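Local coordinates for protein small ribosomal subunit biogenesis GTPase RsgA (Thermotoga maritima, PDB 1U0L) that probably assists late maturation of the 30S ribosomal subunit as a circularly permuted GTPase that hydrolyses GTP slowly and is stimulated by that subunit, at residues K48-V51 with G52-V55; E130-L133 with R134-R137; G159-E162 with L163-Y166; D260-H263 with V264-E268. All coordinates share one frame; numbering follows the deposited sequence.

Contact 1 of 4, residues K48-V51 with G52-V55; sequences KIYV and GDRV
Asp-53, with chi1 at -104°, turns its carboxylate back across the turn, placing OD2 at Tyr-50 N. Tyr-50 N donates to Asp-53 OD2 at 2.9 Å, reaching the oxygen on its anti side and 22° out of the carboxylate plane. In return Asp-53 N donates to Tyr-50 O at 3.2 Å, coming from above the carbonyl plane. This second bond closes a type II beta turn from Tyr-50 to Asp-53, with Gly-52 at a positive phi where a side chain would collide with Val-51 O. The Tyr-50 ring runs alongside the carboxylate, planes 35° apart. Beside them, Ile-49 has CG1 anti to its backbone nitrogen, and its CD1 meets Val-55 CG1 at 3.6 Å, the two side chains crossing at about a right angle. The turn leads into strand 54-58 of the N-terminal OB domain. The other carboxylate oxygen, OD1, forms a salt bridge with Arg-73. Replacing Asp-53 with an alanine would probably leave Tyr-50 N without its acceptor and Arg-73 without this counter-charge. With one oxygen taking a backbone amide and the other a guanidinium, the buried carboxylate is probably kept ionised.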
loop_
_atom_site.group_PDB
_atom_site.type_symbol
_atom_site.label_atom_id
_atom_site.label_comp_id
_atom_site.label_asym_id
_atom_site.label_seq_id
_atom_site.Cartn_x
_atom_site.Cartn_y
_atom_site.Cartn_z
ATOM N N LYS A 48 10.163 -17.174 9.586
ATOM C CA LYS A 48 9.895 -15.941 10.333
ATOM C C LYS A 48 8.416 -15.569 10.339
ATOM O O LYS A 48 7.699 -15.858 9.382
ATOM C CB LYS A 48 10.692 -14.777 9.733
ATOM C CG LYS A 48 12.205 -14.933 9.779
ATOM C CD LYS A 48 12.721 -14.997 11.201
ATOM C CE LYS A 48 14.236 -15.030 11.221
ATOM N NZ LYS A 48 14.820 -13.772 10.671
ATOM N N ILE A 49 7.962 -14.920 11.406
ATOM C CA ILE A 49 6.566 -14.531 11.488
ATOM C C ILE A 49 6.444 -13.014 11.560
ATOM O O ILE A 49 7.290 -12.342 12.153
ATOM C CB ILE A 49 5.887 -15.170 12.709
ATOM C CG1 ILE A 49 4.379 -15.248 12.478
ATOM C CG2 ILE A 49 6.163 -14.353 13.960
ATOM C CD1 ILE A 49 3.627 -16.019 13.557
ATOM N N TYR A 50 5.392 -12.470 10.958
ATOM C CA TYR A 50 5.203 -11.024 10.933
ATOM C C TYR A 50 3.765 -10.596 11.207
ATOM O O TYR A 50 2.862 -11.416 11.300
ATOM C CB TYR A 50 5.635 -10.480 9.566
ATOM C CG TYR A 50 7.090 -10.734 9.229
ATOM C CD1 TYR A 50 7.455 -11.679 8.268
ATOM C CD2 TYR A 50 8.106 -10.047 9.895
ATOM C CE1 TYR A 50 8.800 -11.934 7.982
ATOM C CE2 TYR A 50 9.446 -10.291 9.623
ATOM C CZ TYR A 50 9.795 -11.233 8.669
ATOM O OH TYR A 50 11.137 -11.473 8.417
ATOM N N VAL A 51 3.562 -9.291 11.346
ATOM C CA VAL A 51 2.228 -8.762 11.568
ATOM C C VAL A 51 1.474 -8.970 10.246
ATOM O O VAL A 51 1.996 -8.691 9.155
ATOM C CB VAL A 51 2.279 -7.254 11.892
ATOM C CG1 VAL A 51 0.928 -6.777 12.381
ATOM C CG2 VAL A 51 3.356 -6.977 12.917
ATOM N N GLY A 52 0.249 -9.463 10.338
ATOM C CA GLY A 52 -0.520 -9.687 9.130
ATOM C C GLY A 52 -0.427 -11.128 8.669
ATOM O O GLY A 52 -1.084 -11.525 7.699
ATOM N N ASP A 53 0.401 -11.908 9.362
ATOM C CA ASP A 53 0.572 -13.314 9.032
ATOM C C ASP A 53 -0.578 -14.112 9.582
ATOM O O ASP A 53 -1.011 -13.880 10.713
ATOM C CB ASP A 53 1.875 -13.861 9.599
ATOM C CG ASP A 53 2.928 -14.027 8.532
ATOM O OD1 ASP A 53 2.534 -14.240 7.363
ATOM O OD2 ASP A 53 4.137 -13.959 8.846
ATOM N N ARG A 54 -1.086 -15.034 8.767
ATOM C CA ARG A 54 -2.188 -15.894 9.173
ATOM C C ARG A 54 -1.566 -17.094 9.880
ATOM O O ARG A 54 -0.601 -17.682 9.378
ATOM C CB ARG A 54 -2.964 -16.360 7.950
ATOM C CG ARG A 54 -4.416 -15.944 7.957
ATOM C CD ARG A 54 -4.570 -14.473 7.649
ATOM N NE ARG A 54 -5.972 -14.065 7.600
ATOM C CZ ARG A 54 -6.397 -12.952 7.012
ATOM N NH1 ARG A 54 -5.524 -12.141 6.422
ATOM N NH2 ARG A 54 -7.688 -12.650 7.009
ATOM N N VAL A 55 -2.095 -17.459 11.045
ATOM C CA VAL A 55 -1.539 -18.603 11.773
ATOM C C VAL A 55 -2.563 -19.501 12.459
ATOM O O VAL A 55 -3.713 -19.106 12.680
ATOM C CB VAL A 55 -0.521 -18.153 12.853
ATOM C CG1 VAL A 55 0.674 -17.459 12.187
ATOM C CG2 VAL A 55 -1.200 -17.245 13.869
#

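Contact 2 of 4, residues E130-L133 with R134-R137; sequences EDDL and RKVR
Glu-130 O accepts from Arg-134 N at 3.1 Å and Leu-133 O from Arg-137 N at 2.9 Å, the i to i+4 bonding of the first turns of helix 130-143. Two salt bridges, each between residues three apart, run along this backbone. Asp-131 OD1 takes Arg-134 NH2 at 2.7 Å; carboxylate and guanidinium stand nearly perpendicular, 83° apart. The arginine leaves with CG anti to its backbone nitrogen and bends at chi3, which folds the guanidinium back until Asp-131 CA lies over one face, near its rim. Asp-132 OD1 offers its anti lone pair to Lys-135 NZ, also at 2.7 Å. Bends at chi2 and chi3 turn the lysine chain back toward the start of the helix, placing Lys-135 CE 3.7 Å from Asp-132 CA. The other oxygen of Asp-132, OD2, accepts from Asp-129 N and pairs with Lys-95, so this buried carboxylate is paired with two lysines. A methionine in place of Lys-135 would probably leave Asp-132 OD1 without its ammonium partner and the buried carboxylate less well balanced. On the apolar side, Leu-133 CD2 lies 4.3 Å from Val-136 CG2; Leu-133 touches Met-125 of the inferred GTP site, while Val-136 packs on Val-94 and Tyr-128. The helix is the crossover of a beta-alpha-beta unit, strand 117-122 to strand 149-151, in the P-loop GTPase fold.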
loop_
_atom_site.group_PDB
_atom_site.type_symbol
_atom_site.label_atom_id
_atom_site.label_comp_id
_atom_site.label_asym_id
_atom_site.label_seq_id
_atom_site.Cartn_x
_atom_site.Cartn_y
_atom_site.Cartn_z
ATOM N N GLU A 130 -10.552 27.549 -6.683
ATOM C CA GLU A 130 -10.684 27.199 -8.091
ATOM C C GLU A 130 -9.423 26.727 -8.807
ATOM O O GLU A 130 -9.485 25.814 -9.628
ATOM C CB GLU A 130 -11.317 28.354 -8.862
ATOM C CG GLU A 130 -12.823 28.407 -8.693
ATOM C CD GLU A 130 -13.493 27.050 -8.942
ATOM O OE1 GLU A 130 -13.230 26.421 -9.995
ATOM O OE2 GLU A 130 -14.292 26.616 -8.080
ATOM N N ASP A 131 -8.283 27.338 -8.508
ATOM C CA ASP A 131 -7.045 26.934 -9.152
ATOM C C ASP A 131 -6.669 25.544 -8.670
ATOM O O ASP A 131 -6.227 24.695 -9.455
ATOM C CB ASP A 131 -5.918 27.920 -8.833
ATOM C CG ASP A 131 -6.181 29.305 -9.393
ATOM O OD1 ASP A 131 -6.438 29.409 -10.608
ATOM O OD2 ASP A 131 -6.134 30.289 -8.620
ATOM N N ASP A 132 -6.855 25.309 -7.375
ATOM C CA ASP A 132 -6.528 24.014 -6.796
ATOM C C ASP A 132 -7.383 22.940 -7.440
ATOM O O ASP A 132 -6.887 21.881 -7.840
ATOM C CB ASP A 132 -6.778 24.027 -5.293
ATOM C CG ASP A 132 -6.037 25.141 -4.597
ATOM O OD1 ASP A 132 -4.869 25.403 -4.963
ATOM O OD2 ASP A 132 -6.628 25.741 -3.672
ATOM N N LEU A 133 -8.677 23.219 -7.534
ATOM C CA LEU A 133 -9.599 22.281 -8.138
ATOM C C LEU A 133 -9.190 21.932 -9.549
ATOM O O LEU A 133 -9.409 20.816 -10.008
ATOM C CB LEU A 133 -11.005 22.852 -8.119
ATOM C CG LEU A 133 -11.581 22.835 -6.709
ATOM C CD1 LEU A 133 -13.016 23.223 -6.798
ATOM C CD2 LEU A 133 -11.451 21.450 -6.065
ATOM N N ARG A 134 -8.588 22.887 -10.237
ATOM C CA ARG A 134 -8.145 22.648 -11.593
ATOM C C ARG A 134 -7.042 21.585 -11.541
ATOM O O ARG A 134 -7.021 20.649 -12.352
ATOM C CB ARG A 134 -7.623 23.944 -12.200
ATOM C CG ARG A 134 -7.542 23.911 -13.708
ATOM C CD ARG A 134 -6.917 25.179 -14.229
ATOM N NE ARG A 134 -7.562 26.329 -13.619
ATOM C CZ ARG A 134 -6.970 27.504 -13.460
ATOM N NH1 ARG A 134 -5.717 27.663 -13.876
ATOM N NH2 ARG A 134 -7.625 28.505 -12.868
ATOM N N LYS A 135 -6.133 21.729 -10.577
ATOM C CA LYS A 135 -5.048 20.776 -10.411
ATOM C C LYS A 135 -5.632 19.407 -10.057
ATOM O O LYS A 135 -5.069 18.362 -10.411
ATOM C CB LYS A 135 -4.083 21.248 -9.325
ATOM C CG LYS A 135 -3.075 22.273 -9.819
ATOM C CD LYS A 135 -3.303 23.654 -9.203
ATOM C CE LYS A 135 -2.928 23.689 -7.706
ATOM N NZ LYS A 135 -3.155 25.024 -7.050
ATOM N N VAL A 136 -6.758 19.413 -9.353
ATOM C CA VAL A 136 -7.415 18.169 -9.001
ATOM C C VAL A 136 -7.881 17.528 -10.295
ATOM O O VAL A 136 -7.541 16.379 -10.577
ATOM C CB VAL A 136 -8.646 18.394 -8.084
ATOM C CG1 VAL A 136 -9.500 17.106 -8.020
ATOM C CG2 VAL A 136 -8.180 18.801 -6.675
ATOM N N ARG A 137 -8.642 18.271 -11.092
ATOM C CA ARG A 137 -9.137 17.734 -12.356
ATOM C C ARG A 137 -8.002 17.206 -13.231
ATOM O O ARG A 137 -8.234 16.411 -14.145
ATOM C CB ARG A 137 -9.939 18.785 -13.121
ATOM C CG ARG A 137 -11.425 18.450 -13.215
ATOM C CD ARG A 137 -12.240 19.550 -13.906
ATOM N NE ARG A 137 -12.171 20.842 -13.209
ATOM C CZ ARG A 137 -11.524 21.918 -13.663
ATOM N NH1 ARG A 137 -10.876 21.882 -14.829
ATOM N NH2 ARG A 137 -11.522 23.036 -12.942
#

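Contact 3 of 4, residues G159-E162 with L163-Y166; sequences GIEE and LKEY
Ile-160 O is gripped by two amides of the next turn: Lys-164 N bonds to it at 2.7 Å, nearly along the C=O axis, and Leu-163 N adds a weak bond. Leu-163 N also donates to Gly-159 O at 3.0 Å, so the N-cap carbonyl starts the helical bonding; Gly-159 has a positive phi, which suits a residue without a side chain. Outside, Glu-161 and Lys-164 run next to each other, the lysine extended beyond CG; their salt bridge, carboxylate to NZ, is of doubtful geometry because OE2 is crowded in the model. Glu-162 and Tyr-166 also run alongside each other, carboxylate and ring planes 39° apart. Glu-162 O lies obliquely to the ring, 3.5 Å from Tyr-166 CD1. Leu-163 packs on the sheet at Val-121 and Val-150 and on Ile-189 of helix 182-189, where Ile-160 also meets Ala-188 and Ile-189. Tyr-166 extends the cover of the sheet over Val-119 and Val-150. The arrangement is that of an amphipathic helix flanking the central sheet of a P-loop GTPase domain, its first turn close to the nucleotide, with the side chain of Ile-160 near the bound GDP.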
loop_
_atom_site.group_PDB
_atom_site.type_symbol
_atom_site.label_atom_id
_atom_site.label_comp_id
_atom_site.label_asym_id
_atom_site.label_seq_id
_atom_site.Cartn_x
_atom_site.Cartn_y
_atom_site.Cartn_z
ATOM N N GLY A 159 -16.392 12.225 1.268
ATOM C CA GLY A 159 -15.766 11.056 0.669
ATOM C C GLY A 159 -15.396 9.900 1.573
ATOM O O GLY A 159 -14.964 8.871 1.069
ATOM N N ILE A 160 -15.568 10.039 2.887
ATOM C CA ILE A 160 -15.187 8.962 3.793
ATOM C C ILE A 160 -16.081 7.738 3.649
ATOM O O ILE A 160 -15.587 6.623 3.471
ATOM C CB ILE A 160 -15.168 9.434 5.279
ATOM C CG1 ILE A 160 -13.984 10.367 5.507
ATOM C CG2 ILE A 160 -14.963 8.248 6.230
ATOM C CD1 ILE A 160 -14.032 11.615 4.692
ATOM N N GLU A 161 -17.391 7.936 3.704
ATOM C CA GLU A 161 -18.300 6.811 3.584
ATOM C C GLU A 161 -17.988 6.009 2.314
ATOM O O GLU A 161 -18.017 4.780 2.328
ATOM C CB GLU A 161 -19.750 7.310 3.601
ATOM C CG GLU A 161 -20.602 6.675 4.706
ATOM C CD GLU A 161 -19.880 6.568 6.069
ATOM O OE1 GLU A 161 -19.550 7.616 6.671
ATOM O OE2 GLU A 161 -19.644 5.427 6.538
ATOM N N GLU A 162 -17.659 6.703 1.230
ATOM C CA GLU A 162 -17.325 6.025 -0.008
ATOM C C GLU A 162 -16.006 5.291 0.164
ATOM O O GLU A 162 -15.800 4.246 -0.432
ATOM C CB GLU A 162 -17.169 7.007 -1.173
ATOM C CG GLU A 162 -16.824 6.303 -2.487
ATOM C CD GLU A 162 -16.427 7.246 -3.622
ATOM O OE1 GLU A 162 -17.023 8.339 -3.747
ATOM O OE2 GLU A 162 -15.525 6.879 -4.413
ATOM N N LEU A 163 -15.103 5.849 0.965
ATOM C CA LEU A 163 -13.805 5.226 1.167
ATOM C C LEU A 163 -13.921 4.025 2.091
ATOM O O LEU A 163 -13.148 3.072 1.985
ATOM C CB LEU A 163 -12.802 6.232 1.736
ATOM C CG LEU A 163 -11.392 5.691 2.027
ATOM C CD1 LEU A 163 -10.737 5.263 0.717
ATOM C CD2 LEU A 163 -10.552 6.741 2.741
ATOM N N LYS A 164 -14.882 4.074 3.007
ATOM C CA LYS A 164 -15.098 2.959 3.918
ATOM C C LYS A 164 -15.440 1.760 3.052
ATOM O O LYS A 164 -15.130 0.620 3.386
ATOM C CB LYS A 164 -16.268 3.244 4.850
ATOM C CG LYS A 164 -15.886 3.783 6.206
ATOM C CD LYS A 164 -17.131 4.248 6.944
ATOM C CE LYS A 164 -16.786 4.912 8.256
ATOM N NZ LYS A 164 -17.959 5.667 8.769
ATOM N N GLU A 165 -16.066 2.029 1.917
ATOM C CA GLU A 165 -16.445 0.958 1.025
ATOM C C GLU A 165 -15.277 0.128 0.504
ATOM O O GLU A 165 -15.453 -1.053 0.248
ATOM C CB GLU A 165 -17.266 1.500 -0.140
ATOM C CG GLU A 165 -18.404 0.582 -0.493
ATOM C CD GLU A 165 -19.172 0.136 0.747
ATOM O OE1 GLU A 165 -19.778 1.007 1.412
ATOM O OE2 GLU A 165 -19.159 -1.083 1.059
ATOM N N TYR A 166 -14.095 0.718 0.346
ATOM C CA TYR A 166 -12.952 -0.052 -0.149
ATOM C C TYR A 166 -12.189 -0.730 0.964
ATOM O O TYR A 166 -11.525 -1.737 0.735
ATOM C CB TYR A 166 -11.924 0.809 -0.887
ATOM C CG TYR A 166 -12.397 1.484 -2.129
ATOM C CD1 TYR A 166 -13.131 2.661 -2.064
ATOM C CD2 TYR A 166 -12.131 0.939 -3.378
ATOM C CE1 TYR A 166 -13.594 3.278 -3.220
ATOM C CE2 TYR A 166 -12.592 1.544 -4.540
ATOM C CZ TYR A 166 -13.326 2.711 -4.449
ATOM O OH TYR A 166 -13.820 3.299 -5.578
#

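Contact 4 of 4, residues D260-H263 with V264-E268; sequences DCNH and VDEPE. With ZN (zinc ion), chain D.
Cys-261 and His-263 each give one ligand to the zinc ion: Cys-261 SG at 2.3 Å and His-263 ND1 at 2.4 Å. Cys-256 and Cys-269 complete the four-residue site. The cysteine sulfur stands anti to its backbone nitrogen (chi1 166°), a position from which Cys-261 SG reaches the metal and also accepts a hydrogen bond from His-263 N at 3.3 Å. That N-H...S hydrogen bond would be expected to ease the thiolate charge, and it links the His-263 backbone to the sulfur of the other ligand. Cys-261 O lies over one face of the imidazole, near its centre; Phe-251 meets the same ring edge-to-face. With three cysteines and one histidine, the site is a zinc finger, held in a loop between helices 241-244 and 270-277. Glu-266 belongs to the second shell. Bent at chi2 (87°), its chain passes over Cys-261, with Glu-266 CG 3.4 Å from Cys-261 SG, and turns the carboxylate back toward the backbone at Asn-262 and Val-264. Asn-262 N bonds to Glu-266 OE2 at 3.2 Å, from well above the carboxylate plane. Val-264 N donates to Glu-266 OE1 at 3.0 Å, nearly end-on to that oxygen. Farther out, Lys-245 NZ donates to Asn-262 OD1, and the hydroxyls of Tyr-285 and Tyr-288 bond to His-263 O and Asn-262 O, tying the zinc loop to helix 282-296.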
loop_
_atom_site.group_PDB
_atom_site.type_symbol
_atom_site.label_atom_id
_atom_site.label_comp_id
_atom_site.label_asym_id
_atom_site.label_seq_id
_atom_site.Cartn_x
_atom_site.Cartn_y
_atom_site.Cartn_z
ATOM N N ASP A 260 11.035 -6.869 -25.622
ATOM C CA ASP A 260 11.281 -6.224 -24.338
ATOM C C ASP A 260 12.006 -4.890 -24.553
ATOM O O ASP A 260 13.187 -4.734 -24.245
ATOM C CB ASP A 260 12.113 -7.122 -23.415
ATOM C CG ASP A 260 12.255 -6.540 -22.011
ATOM O OD1 ASP A 260 11.213 -6.287 -21.363
ATOM O OD2 ASP A 260 13.401 -6.335 -21.556
ATOM N N CYS A 261 11.272 -3.936 -25.103
ATOM C CA CYS A 261 11.782 -2.608 -25.359
ATOM C C CYS A 261 11.536 -1.824 -24.076
ATOM O O CYS A 261 10.414 -1.811 -23.576
ATOM C CB CYS A 261 10.991 -1.993 -26.503
ATOM S SG CYS A 261 11.196 -0.240 -26.701
ATOM N N ASN A 262 12.571 -1.182 -23.543
ATOM C CA ASN A 262 12.443 -0.413 -22.316
ATOM C C ASN A 262 11.734 0.926 -22.497
ATOM O O ASN A 262 11.561 1.685 -21.539
ATOM C CB ASN A 262 13.820 -0.207 -21.689
ATOM C CG ASN A 262 14.442 -1.518 -21.215
ATOM O OD1 ASN A 262 13.782 -2.335 -20.559
ATOM N ND2 ASN A 262 15.718 -1.721 -21.538
ATOM N N HIS A 263 11.327 1.214 -23.729
ATOM C CA HIS A 263 10.597 2.438 -24.044
ATOM C C HIS A 263 11.372 3.754 -23.904
ATOM O O HIS A 263 10.771 4.827 -23.927
ATOM C CB HIS A 263 9.333 2.508 -23.186
ATOM C CG HIS A 263 8.655 1.186 -23.007
ATOM N ND1 HIS A 263 8.010 0.536 -24.035
ATOM C CD2 HIS A 263 8.555 0.376 -21.926
ATOM C CE1 HIS A 263 7.542 -0.618 -23.596
ATOM N NE2 HIS A 263 7.859 -0.741 -22.320
ATOM N N VAL A 264 12.693 3.689 -23.753
ATOM C CA VAL A 264 13.477 4.917 -23.627
ATOM C C VAL A 264 14.035 5.346 -24.985
ATOM O O VAL A 264 13.407 6.123 -25.693
ATOM C CB VAL A 264 14.664 4.755 -22.647
ATOM C CG1 VAL A 264 15.433 6.078 -22.534
ATOM C CG2 VAL A 264 14.161 4.309 -21.289
ATOM N N ASP A 265 15.206 4.820 -25.343
ATOM C CA ASP A 265 15.857 5.147 -26.605
ATOM C C ASP A 265 15.372 4.340 -27.797
ATOM O O ASP A 265 15.297 4.861 -28.913
ATOM C CB ASP A 265 17.374 4.969 -26.499
ATOM C CG ASP A 265 18.060 6.156 -25.843
ATOM O OD1 ASP A 265 17.605 7.301 -26.061
ATOM O OD2 ASP A 265 19.060 5.944 -25.127
ATOM N N GLU A 266 15.048 3.071 -27.562
ATOM C CA GLU A 266 14.591 2.168 -28.625
ATOM C C GLU A 266 13.857 2.815 -29.817
ATOM O O GLU A 266 12.867 3.531 -29.672
ATOM C CB GLU A 266 13.747 1.034 -28.046
ATOM C CG GLU A 266 14.516 0.040 -27.157
ATOM C CD GLU A 266 14.602 0.465 -25.692
ATOM O OE1 GLU A 266 13.984 1.486 -25.322
ATOM O OE2 GLU A 266 15.284 -0.233 -24.904
ATOM N N PRO A 267 14.366 2.536 -31.028
ATOM C CA PRO A 267 13.980 2.944 -32.385
ATOM C C PRO A 267 12.497 3.025 -32.705
ATOM O O PRO A 267 12.068 3.887 -33.462
ATOM C CB PRO A 267 14.690 1.914 -33.249
ATOM C CG PRO A 267 15.962 1.712 -32.495
ATOM C CD PRO A 267 15.492 1.578 -31.082
ATOM N N GLU A 268 11.716 2.119 -32.146
ATOM C CA GLU A 268 10.290 2.120 -32.421
ATOM C C GLU A 268 9.627 1.650 -31.153
ATOM O O GLU A 268 9.891 0.546 -30.678
ATOM C CB GLU A 268 9.977 1.159 -33.561
ATOM C CG GLU A 268 8.517 1.135 -33.959
ATOM C CD GLU A 268 8.216 0.092 -35.021
ATOM O OE1 GLU A 268 8.828 0.137 -36.106
ATOM O OE2 GLU A 268 7.359 -0.782 -34.753
HETATM ZN ZN ZN D . 9.053 0.465 -26.182
#

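The four contacts follow one another along the chain without touching. Contact 1 belongs to the N-terminal OB domain, contacts 2 and 3 to the circularly permuted GTPase domain, and contact 4 to the zinc finger. Contacts 2 and 3 have centres 22 Å apart and lie on two GTPase-domain helices. Contact 3 comes nearer the GDP: the side chain of Ile-160 is about 7 Å from it, against about 11 Å for that of Asp-132 in contact 2. Contacts 1 and 2 lie on opposite sides of the chain's centre, 42 Å between centres. Contact 4 is remote from all three, its centre about 34 Å from contact 2, 40 Å from contact 3 and 41 Å from contact 1.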